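Local coordinates for protein N-alpha-acetyltransferase 38, NatC auxiliary subunit (Saccharomyces cerevisiae, PDB 6YGA) that serves as the small auxiliary subunit of NatC, the complex that acetylates the N-termini of nascent proteins beginning with methionine and a hydrophobic or amphipathic residue, at residues R22-S27 and V42-G47; I15-E20 and S62-M67; L38-E43 and M53-V58. All coordinates share one frame; numbering follows the deposited sequence.

Contact 1 of 3, residues R22-S27 and V42-G47; sequences RILVGS and VEERMG
Arg22 reaches across to Glu44 and Met46. Its CB lies 3.5 Å from CG of Met46, a selenomethionine whose bent chain also brings CE against it. At chi1 53° the Arg22 chain leaves between the backbone N and the carbonyl carbon, and a bend at chi3 carries its far half back over Glu44. CD comes near Glu44 OE2, and CZ lies closer still to that oxygen. NE and NH2 both approach it too; the salt bridge is Arg22 NH2 to Glu44 OE2 at 3.0 Å. The oxygen sits over one face of the guanidinium, whose plane is turned 75° from the carboxylate, so this is not a flat two-pronged pair. Asp63 of N-alpha-acetyltransferase 35 takes NH1, Ser65 of that subunit bonds to Glu44 OE2, and Arg51 pairs with OE1; such shared charges suit long polar residues at a subunit interface.

Leu24 lies on the same face as Glu44, and its CD2 packs 3.7 Å from Glu44 CG and 3.8 Å from Val42 CG1. On the other face Val25 CG2 covers the centre of the Arg45 guanidinium, 3.9 Å above its plane, while Asp17 of N-alpha-acetyltransferase 35 binds Arg45 NH2. Two pairs of backbone bonds knit the strands, among them Arg45 N to Ile23 O at 2.8 Å and Glu43 N to Val25 O at 2.7 Å.

The strands run antiparallel, 165° apart. Strand 23-32 is flanked by strand 13-18 on its other edge, whereas strand 42-46 continues into the hairpin with strand 49-54, whose Met53 touches Leu24.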
loop_
_atom_site.group_PDB
_atom_site.type_symbol
_atom_site.label_atom_id
_atom_site.label_comp_id
_atom_site.label_asym_id
_atom_site.label_seq_id
_atom_site.Cartn_x
_atom_site.Cartn_y
_atom_site.Cartn_z
ATOM N N ARG C 22 19.669 14.450 31.350
ATOM C CA ARG C 22 19.236 13.113 30.978
ATOM C C ARG C 22 20.387 12.114 31.068
ATOM O O ARG C 22 21.555 12.450 30.854
ATOM C CB ARG C 22 18.653 13.120 29.564
ATOM C CG ARG C 22 19.572 13.729 28.517
ATOM C CD ARG C 22 18.846 14.022 27.206
ATOM N NE ARG C 22 18.356 12.819 26.536
ATOM C CZ ARG C 22 17.975 12.787 25.263
ATOM N NH1 ARG C 22 18.036 13.888 24.529
ATOM N NH2 ARG C 22 17.539 11.657 24.722
ATOM N N ILE C 23 20.036 10.870 31.387
ATOM C CA ILE C 23 20.979 9.763 31.486
ATOM C C ILE C 23 20.400 8.568 30.740
ATOM O O ILE C 23 19.190 8.315 30.801
ATOM C CB ILE C 23 21.280 9.409 32.961
ATOM C CG1 ILE C 23 22.309 10.382 33.541
ATOM C CG2 ILE C 23 21.744 7.959 33.108
ATOM C CD1 ILE C 23 22.854 9.973 34.893
ATOM N N LEU C 24 21.258 7.841 30.027
ATOM C CA LEU C 24 20.854 6.676 29.250
ATOM C C LEU C 24 21.451 5.411 29.853
ATOM O O LEU C 24 22.652 5.359 30.141
ATOM C CB LEU C 24 21.287 6.813 27.788
ATOM C CG LEU C 24 20.759 8.039 27.042
ATOM C CD1 LEU C 24 21.214 8.020 25.594
ATOM C CD2 LEU C 24 19.246 8.097 27.131
ATOM N N VAL C 25 20.612 4.394 30.037
ATOM C CA VAL C 25 21.028 3.079 30.511
ATOM C C VAL C 25 20.659 2.073 29.432
ATOM O O VAL C 25 19.480 1.942 29.078
ATOM C CB VAL C 25 20.365 2.717 31.849
ATOM C CG1 VAL C 25 20.889 1.386 32.364
ATOM C CG2 VAL C 25 20.592 3.818 32.873
ATOM N N GLY C 26 21.659 1.368 28.905
ATOM C CA GLY C 26 21.414 0.442 27.816
ATOM C C GLY C 26 22.543 -0.547 27.643
ATOM O O GLY C 26 23.643 -0.373 28.178
ATOM N N SER C 27 22.249 -1.597 26.879
ATOM C CA SER C 27 23.218 -2.634 26.557
ATOM C C SER C 27 24.013 -2.225 25.324
ATOM O O SER C 27 23.432 -1.869 24.294
ATOM C CB SER C 27 22.506 -3.966 26.319
ATOM O OG SER C 27 23.426 -5.031 26.161
ATOM N N VAL C 42 17.460 0.943 25.566
ATOM C CA VAL C 42 17.870 2.150 26.274
ATOM C C VAL C 42 16.743 2.637 27.172
ATOM O O VAL C 42 15.578 2.703 26.759
ATOM C CB VAL C 42 18.290 3.241 25.277
ATOM C CG1 VAL C 42 18.392 4.593 25.967
ATOM C CG2 VAL C 42 19.612 2.883 24.639
ATOM N N GLU C 43 17.088 2.973 28.411
ATOM C CA GLU C 43 16.185 3.649 29.333
ATOM C C GLU C 43 16.689 5.070 29.543
ATOM O O GLU C 43 17.837 5.268 29.956
ATOM C CB GLU C 43 16.093 2.915 30.670
ATOM C CG GLU C 43 15.203 3.613 31.686
ATOM C CD GLU C 43 15.182 2.910 33.028
ATOM O OE1 GLU C 43 16.048 2.040 33.263
ATOM O OE2 GLU C 43 14.298 3.224 33.851
ATOM N N GLU C 44 15.834 6.050 29.260
ATOM C CA GLU C 44 16.161 7.460 29.431
ATOM C C GLU C 44 15.630 7.936 30.777
ATOM O O GLU C 44 14.415 7.958 30.998
ATOM C CB GLU C 44 15.572 8.303 28.301
ATOM C CG GLU C 44 16.090 9.737 28.274
ATOM C CD GLU C 44 15.098 10.711 27.667
ATOM O OE1 GLU C 44 13.885 10.569 27.929
ATOM O OE2 GLU C 44 15.531 11.618 26.928
ATOM N N ARG C 45 16.538 8.319 31.667
ATOM C CA ARG C 45 16.195 8.794 33.000
ATOM C C ARG C 45 16.437 10.297 33.077
ATOM O O ARG C 45 17.556 10.761 32.836
ATOM C CB ARG C 45 17.018 8.068 34.064
ATOM C CG ARG C 45 16.714 6.584 34.194
ATOM C CD ARG C 45 17.590 5.952 35.263
ATOM N NE ARG C 45 17.420 4.504 35.338
ATOM C CZ ARG C 45 18.195 3.703 36.061
ATOM N NH1 ARG C 45 19.196 4.211 36.768
ATOM N NH2 ARG C 45 17.976 2.395 36.076
HETATM N N MSE C 46 15.392 11.052 33.409
HETATM C CA MSE C 46 15.520 12.487 33.657
HETATM C C MSE C 46 14.847 12.859 34.971
HETATM O O MSE C 46 13.621 12.971 35.033
HETATM C CB MSE C 46 14.912 13.308 32.516
HETATM C CG MSE C 46 15.479 12.995 31.142
HETATM SE SE MSE C 46 14.813 14.180 29.737
HETATM C CE MSE C 46 16.039 15.692 29.971
ATOM N N GLY C 47 15.651 13.042 36.010
ATOM C CA GLY C 47 15.115 13.420 37.308
ATOM C C GLY C 47 14.195 12.337 37.830
ATOM O O GLY C 47 14.621 11.213 38.121
#

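Contact 2 of 3, residues I15-E20 and S62-M67; sequences IVSLTE and SVKTIM
Ile15 and Met67 stand side by side on one face of an antiparallel pair, Ile15 CB lying 4.1 Å from Met67 CB. From there their ends part: the selenomethionine chain of Met67 runs out extended and leads away from Ile15. Val16 points to the other face, and its CG1 meets Val63 CG2 obliquely at 3.9 Å. Branched residues fit here because their methyls pack close to the main chain.

Ser17 returns to the face of Ile15, and Thr65 and Lys64 converge on it. Thr65 CG2 rests 3.8 Å from Ser17 CB; with OG1 anti to the backbone N (chi1 -178°), this methyl is left between N and the carbonyl carbon, directed at the serine. Lys64 extends past Ser17 and bends only at its last torsion, bringing NZ 3.5 Å from Ser17 OG. Small serine lets the long aliphatic chain lie close.

The backbone bonds are firm at one end, Ile15 N to Met67 O and Met67 N to Ile15 O each measuring 2.7 Å in the carbonyl plane. Further along they falter: Ser17 N to Thr65 O is weak at 3.4 Å, and Ser17 O accepts a hydrogen bond from Lys64 N at 2.9 Å.

The pairing of strands 13-18 and 63-69 in the Sm-like fold thus has a tight apolar end and a more polar, irregular one. At Met67 the sheet continues into a strand of N-alpha-acetyltransferase 35, and the Thr65 hydroxyl is bonded to Thr25 of that subunit.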
loop_
_atom_site.group_PDB
_atom_site.type_symbol
_atom_site.label_atom_id
_atom_site.label_comp_id
_atom_site.label_asym_id
_atom_site.label_seq_id
_atom_site.Cartn_x
_atom_site.Cartn_y
_atom_site.Cartn_z
ATOM N N ILE C 15 26.032 2.859 31.704
ATOM C CA ILE C 15 25.406 4.099 32.145
ATOM C C ILE C 15 26.096 5.241 31.413
ATOM O O ILE C 15 27.305 5.448 31.571
ATOM C CB ILE C 15 25.500 4.277 33.668
ATOM C CG1 ILE C 15 24.526 3.339 34.392
ATOM C CG2 ILE C 15 25.219 5.721 34.054
ATOM C CD1 ILE C 15 25.035 1.921 34.589
ATOM N N VAL C 16 25.334 5.976 30.607
ATOM C CA VAL C 16 25.871 7.042 29.767
ATOM C C VAL C 16 25.086 8.310 30.078
ATOM O O VAL C 16 23.949 8.475 29.620
ATOM C CB VAL C 16 25.799 6.702 28.274
ATOM C CG1 VAL C 16 26.318 7.864 27.439
ATOM C CG2 VAL C 16 26.592 5.439 27.983
ATOM N N SER C 17 25.685 9.206 30.858
ATOM C CA SER C 17 25.098 10.516 31.097
ATOM C C SER C 17 25.347 11.406 29.887
ATOM O O SER C 17 26.469 11.473 29.379
ATOM C CB SER C 17 25.690 11.151 32.355
ATOM O OG SER C 17 25.155 12.446 32.568
ATOM N N LEU C 18 24.301 12.080 29.423
ATOM C CA LEU C 18 24.412 12.937 28.252
ATOM C C LEU C 18 24.779 14.356 28.684
ATOM O O LEU C 18 25.047 14.623 29.857
ATOM C CB LEU C 18 23.117 12.903 27.445
ATOM C CG LEU C 18 22.735 11.548 26.850
ATOM C CD1 LEU C 18 21.578 11.702 25.876
ATOM C CD2 LEU C 18 23.934 10.900 26.173
ATOM N N THR C 19 24.793 15.285 27.724
ATOM C CA THR C 19 25.157 16.663 28.034
ATOM C C THR C 19 24.140 17.320 28.957
ATOM O O THR C 19 24.510 18.148 29.797
ATOM C CB THR C 19 25.302 17.474 26.745
ATOM O OG1 THR C 19 24.083 17.406 25.992
ATOM C CG2 THR C 19 26.448 16.934 25.901
ATOM N N GLU C 20 22.866 16.969 28.822
ATOM C CA GLU C 20 21.817 17.534 29.654
ATOM C C GLU C 20 21.678 16.699 30.927
ATOM O O GLU C 20 22.493 15.813 31.207
ATOM C CB GLU C 20 20.510 17.611 28.866
ATOM C CG GLU C 20 20.599 18.443 27.592
ATOM C CD GLU C 20 19.345 18.346 26.737
ATOM O OE1 GLU C 20 18.456 17.534 27.067
ATOM O OE2 GLU C 20 19.250 19.083 25.733
ATOM N N SER C 62 28.032 14.007 22.384
ATOM C CA SER C 62 26.890 13.908 23.282
ATOM C C SER C 62 27.201 13.183 24.583
ATOM O O SER C 62 26.467 13.358 25.563
ATOM C CB SER C 62 25.734 13.205 22.570
ATOM O OG SER C 62 25.268 13.990 21.486
ATOM N N VAL C 63 28.257 12.381 24.624
ATOM C CA VAL C 63 28.540 11.537 25.777
ATOM C C VAL C 63 29.332 12.338 26.804
ATOM O O VAL C 63 30.445 12.795 26.526
ATOM C CB VAL C 63 29.299 10.269 25.360
ATOM C CG1 VAL C 63 29.784 9.508 26.578
ATOM C CG2 VAL C 63 28.405 9.389 24.501
ATOM N N LYS C 64 28.748 12.516 27.991
ATOM C CA LYS C 64 29.480 13.130 29.093
ATOM C C LYS C 64 30.388 12.116 29.778
ATOM O O LYS C 64 31.569 12.393 30.020
ATOM C CB LYS C 64 28.505 13.750 30.098
ATOM C CG LYS C 64 29.014 13.770 31.533
ATOM C CD LYS C 64 28.099 14.575 32.445
ATOM C CE LYS C 64 28.436 14.351 33.912
ATOM N NZ LYS C 64 28.059 12.982 34.363
ATOM N N THR C 65 29.862 10.930 30.080
ATOM C CA THR C 65 30.645 9.913 30.766
ATOM C C THR C 65 30.053 8.539 30.489
ATOM O O THR C 65 28.889 8.408 30.103
ATOM C CB THR C 65 30.702 10.170 32.274
ATOM O OG1 THR C 65 31.526 9.176 32.894
ATOM C CG2 THR C 65 29.307 10.107 32.872
ATOM N N ILE C 66 30.877 7.516 30.698
ATOM C CA ILE C 66 30.483 6.122 30.539
ATOM C C ILE C 66 30.803 5.394 31.836
ATOM O O ILE C 66 31.939 5.451 32.321
ATOM C CB ILE C 66 31.198 5.463 29.344
ATOM C CG1 ILE C 66 30.881 6.216 28.051
ATOM C CG2 ILE C 66 30.786 4.008 29.208
ATOM C CD1 ILE C 66 31.640 5.705 26.847
HETATM N N MSE C 67 29.805 4.723 32.401
HETATM C CA MSE C 67 29.993 3.997 33.654
HETATM C C MSE C 67 29.399 2.593 33.595
HETATM O O MSE C 67 28.417 2.359 32.895
HETATM C CB MSE C 67 29.379 4.778 34.815
HETATM C CG MSE C 67 30.072 6.096 35.098
HETATM SE SE MSE C 67 29.429 6.900 36.747
HETATM C CE MSE C 67 30.503 8.522 36.722
#

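Contact 3 of 3, residues L38-E43 and M53-V58; sequences LLDHVE and MGLVSV
Leu38 crosses Leu55 obliquely where two strands of the Sm-like (LSM) fold pair antiparallel, and with Val42 these leucines bury the most surface in the contact. Both segments turn a corner, at Asp40-His41 and at Leu55, so the pairing passes from strands 37-39 and 56-58 to strands 42-46 and 49-54, as in the strongly bent sheet of Sm folds.

With CG of Leu38 anti to its backbone nitrogen (chi1 -175°) and chi2 at 64°, CD1 rests 3.7 Å from Ser57 CB and near Val56 O. Leu38 CG meets CD1 of Leu55 at 4.0 Å. Tyr34 of N-alpha-acetyltransferase 30 packs on both Leu38 and Ser57, so this flank also belongs to the meeting of subunits. Leu55, at the corner, spreads CD1 over the Leu39 carbonyl and against Asp40 CB, 3.8 Å away. A flexible, two-branched side chain suits this spot, where it covers the turn of the opposing chain.

Val42 lies on the face opposite Leu38, with Leu39 and Val56. Its CB stands 3.7 Å from Val56 CG2, the two valines meeting at about a right angle, and its CG1 touches CE of the selenomethionine Met53. The compact beta-branched shape allows this close fit between strands. Val57 of N-alpha-acetyltransferase 35 packs on Val56, and Val56 and Ser57 pair in a parallel ladder with a strand of that subunit.

Gly54 has a phi of 79°, a backbone shape easy for a residue without a side chain, next to the corner at Leu55. Nearly straight backbone bonds join Leu39 and Val56 both ways, Leu39 N to Val56 O at 2.7 Å. Beyond the corner, Val42 N approaches Gly54 O in the carbonyl plane, on a lone pair, at 3.0 Å.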
loop_
_atom_site.group_PDB
_atom_site.type_symbol
_atom_site.label_atom_id
_atom_site.label_comp_id
_atom_site.label_asym_id
_atom_site.label_seq_id
_atom_site.Cartn_x
_atom_site.Cartn_y
_atom_site.Cartn_z
ATOM N N LEU C 38 26.412 2.558 20.010
ATOM C CA LEU C 38 25.058 2.123 19.702
ATOM C C LEU C 38 24.562 1.276 20.863
ATOM O O LEU C 38 25.202 0.284 21.226
ATOM C CB LEU C 38 25.005 1.328 18.393
ATOM C CG LEU C 38 23.620 0.919 17.883
ATOM C CD1 LEU C 38 22.785 2.140 17.526
ATOM C CD2 LEU C 38 23.741 -0.023 16.689
ATOM N N LEU C 39 23.437 1.673 21.449
ATOM C CA LEU C 39 22.906 1.033 22.644
ATOM C C LEU C 39 21.504 0.500 22.381
ATOM O O LEU C 39 20.704 1.139 21.690
ATOM C CB LEU C 39 22.873 2.014 23.821
ATOM C CG LEU C 39 24.197 2.616 24.289
ATOM C CD1 LEU C 39 23.942 3.746 25.273
ATOM C CD2 LEU C 39 25.076 1.552 24.920
ATOM N N ASP C 40 21.212 -0.671 22.943
ATOM C CA ASP C 40 19.914 -1.313 22.816
ATOM C C ASP C 40 19.218 -1.343 24.169
ATOM O O ASP C 40 19.861 -1.310 25.222
ATOM C CB ASP C 40 20.049 -2.740 22.272
ATOM C CG ASP C 40 18.782 -3.234 21.589
ATOM O OD1 ASP C 40 17.788 -2.476 21.545
ATOM O OD2 ASP C 40 18.782 -4.378 21.085
ATOM N N HIS C 41 17.886 -1.420 24.122
ATOM C CA HIS C 41 17.043 -1.437 25.318
ATOM C C HIS C 41 17.323 -0.221 26.200
ATOM O O HIS C 41 17.411 -0.323 27.425
ATOM C CB HIS C 41 17.220 -2.743 26.098
ATOM C CG HIS C 41 17.154 -3.971 25.240
ATOM N ND1 HIS C 41 16.021 -4.334 24.545
ATOM C CD2 HIS C 41 18.082 -4.919 24.965
ATOM C CE1 HIS C 41 16.253 -5.451 23.878
ATOM N NE2 HIS C 41 17.497 -5.827 24.116
ATOM N N VAL C 42 17.460 0.943 25.566
ATOM C CA VAL C 42 17.870 2.150 26.274
ATOM C C VAL C 42 16.743 2.637 27.172
ATOM O O VAL C 42 15.578 2.703 26.759
ATOM C CB VAL C 42 18.290 3.241 25.277
ATOM C CG1 VAL C 42 18.392 4.593 25.967
ATOM C CG2 VAL C 42 19.612 2.883 24.639
ATOM N N GLU C 43 17.088 2.973 28.411
ATOM C CA GLU C 43 16.185 3.649 29.333
ATOM C C GLU C 43 16.689 5.070 29.543
ATOM O O GLU C 43 17.837 5.268 29.956
ATOM C CB GLU C 43 16.093 2.915 30.670
ATOM C CG GLU C 43 15.203 3.613 31.686
ATOM C CD GLU C 43 15.182 2.910 33.028
ATOM O OE1 GLU C 43 16.048 2.040 33.263
ATOM O OE2 GLU C 43 14.298 3.224 33.851
HETATM N N MSE C 53 13.383 3.814 25.112
HETATM C CA MSE C 53 13.596 4.429 23.804
HETATM C C MSE C 53 14.153 3.451 22.767
HETATM O O MSE C 53 14.339 3.812 21.605
HETATM C CB MSE C 53 14.530 5.637 23.932
HETATM C CG MSE C 53 14.018 6.721 24.870
HETATM SE SE MSE C 53 14.835 8.459 24.541
HETATM C CE MSE C 53 16.708 7.927 24.597
ATOM N N GLY C 54 14.421 2.220 23.188
ATOM C CA GLY C 54 14.814 1.185 22.241
ATOM C C GLY C 54 16.265 1.306 21.832
ATOM O O GLY C 54 17.152 1.457 22.675
ATOM N N LEU C 55 16.513 1.229 20.528
ATOM C CA LEU C 55 17.866 1.261 19.988
ATOM C C LEU C 55 18.261 2.706 19.706
ATOM O O LEU C 55 17.632 3.373 18.877
ATOM C CB LEU C 55 17.960 0.424 18.713
ATOM C CG LEU C 55 19.359 0.222 18.130
ATOM C CD1 LEU C 55 20.183 -0.720 18.999
ATOM C CD2 LEU C 55 19.284 -0.290 16.698
ATOM N N VAL C 56 19.302 3.182 20.389
ATOM C CA VAL C 56 19.764 4.561 20.273
ATOM C C VAL C 56 21.265 4.564 20.014
ATOM O O VAL C 56 22.006 3.754 20.583
ATOM C CB VAL C 56 19.441 5.379 21.544
ATOM C CG1 VAL C 56 19.607 6.868 21.275
ATOM C CG2 VAL C 56 18.038 5.075 22.050
ATOM N N SER C 57 21.712 5.477 19.154
ATOM C CA SER C 57 23.127 5.741 18.943
ATOM C C SER C 57 23.469 7.092 19.555
ATOM O O SER C 57 22.702 8.049 19.425
ATOM C CB SER C 57 23.487 5.732 17.452
ATOM O OG SER C 57 23.107 6.944 16.820
ATOM N N VAL C 58 24.608 7.165 20.232
ATOM C CA VAL C 58 25.052 8.389 20.884
ATOM C C VAL C 58 26.354 8.843 20.230
ATOM O O VAL C 58 27.336 8.096 20.218
ATOM C CB VAL C 58 25.224 8.215 22.404
ATOM C CG1 VAL C 58 23.868 8.015 23.059
ATOM C CG2 VAL C 58 26.125 7.039 22.731
#

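Overall arrangement
The three contacts belong to one curled antiparallel sheet. Contacts 1 and 2 have centres about 9 Å apart and meet where Val16 N and Leu24 O lie 2.8 Å apart, a probable hydrogen bond between neighbouring strands. Contact 3 shares Val42 and Glu43 with contact 1, also about 9 Å away between centres, and joins it again through Ser27 O and Asp40 N. Contacts 2 and 3, with centres about 13 Å apart, touch through Val63 CG2 and Val58 CG2 at 3.7 Å. Along the chain, contacts 1 and 3 are both nested within the loop closed by contact 2. All three border N-alpha-acetyltransferase 35; contact 3 also touches the catalytic subunit, N-alpha-acetyltransferase 30.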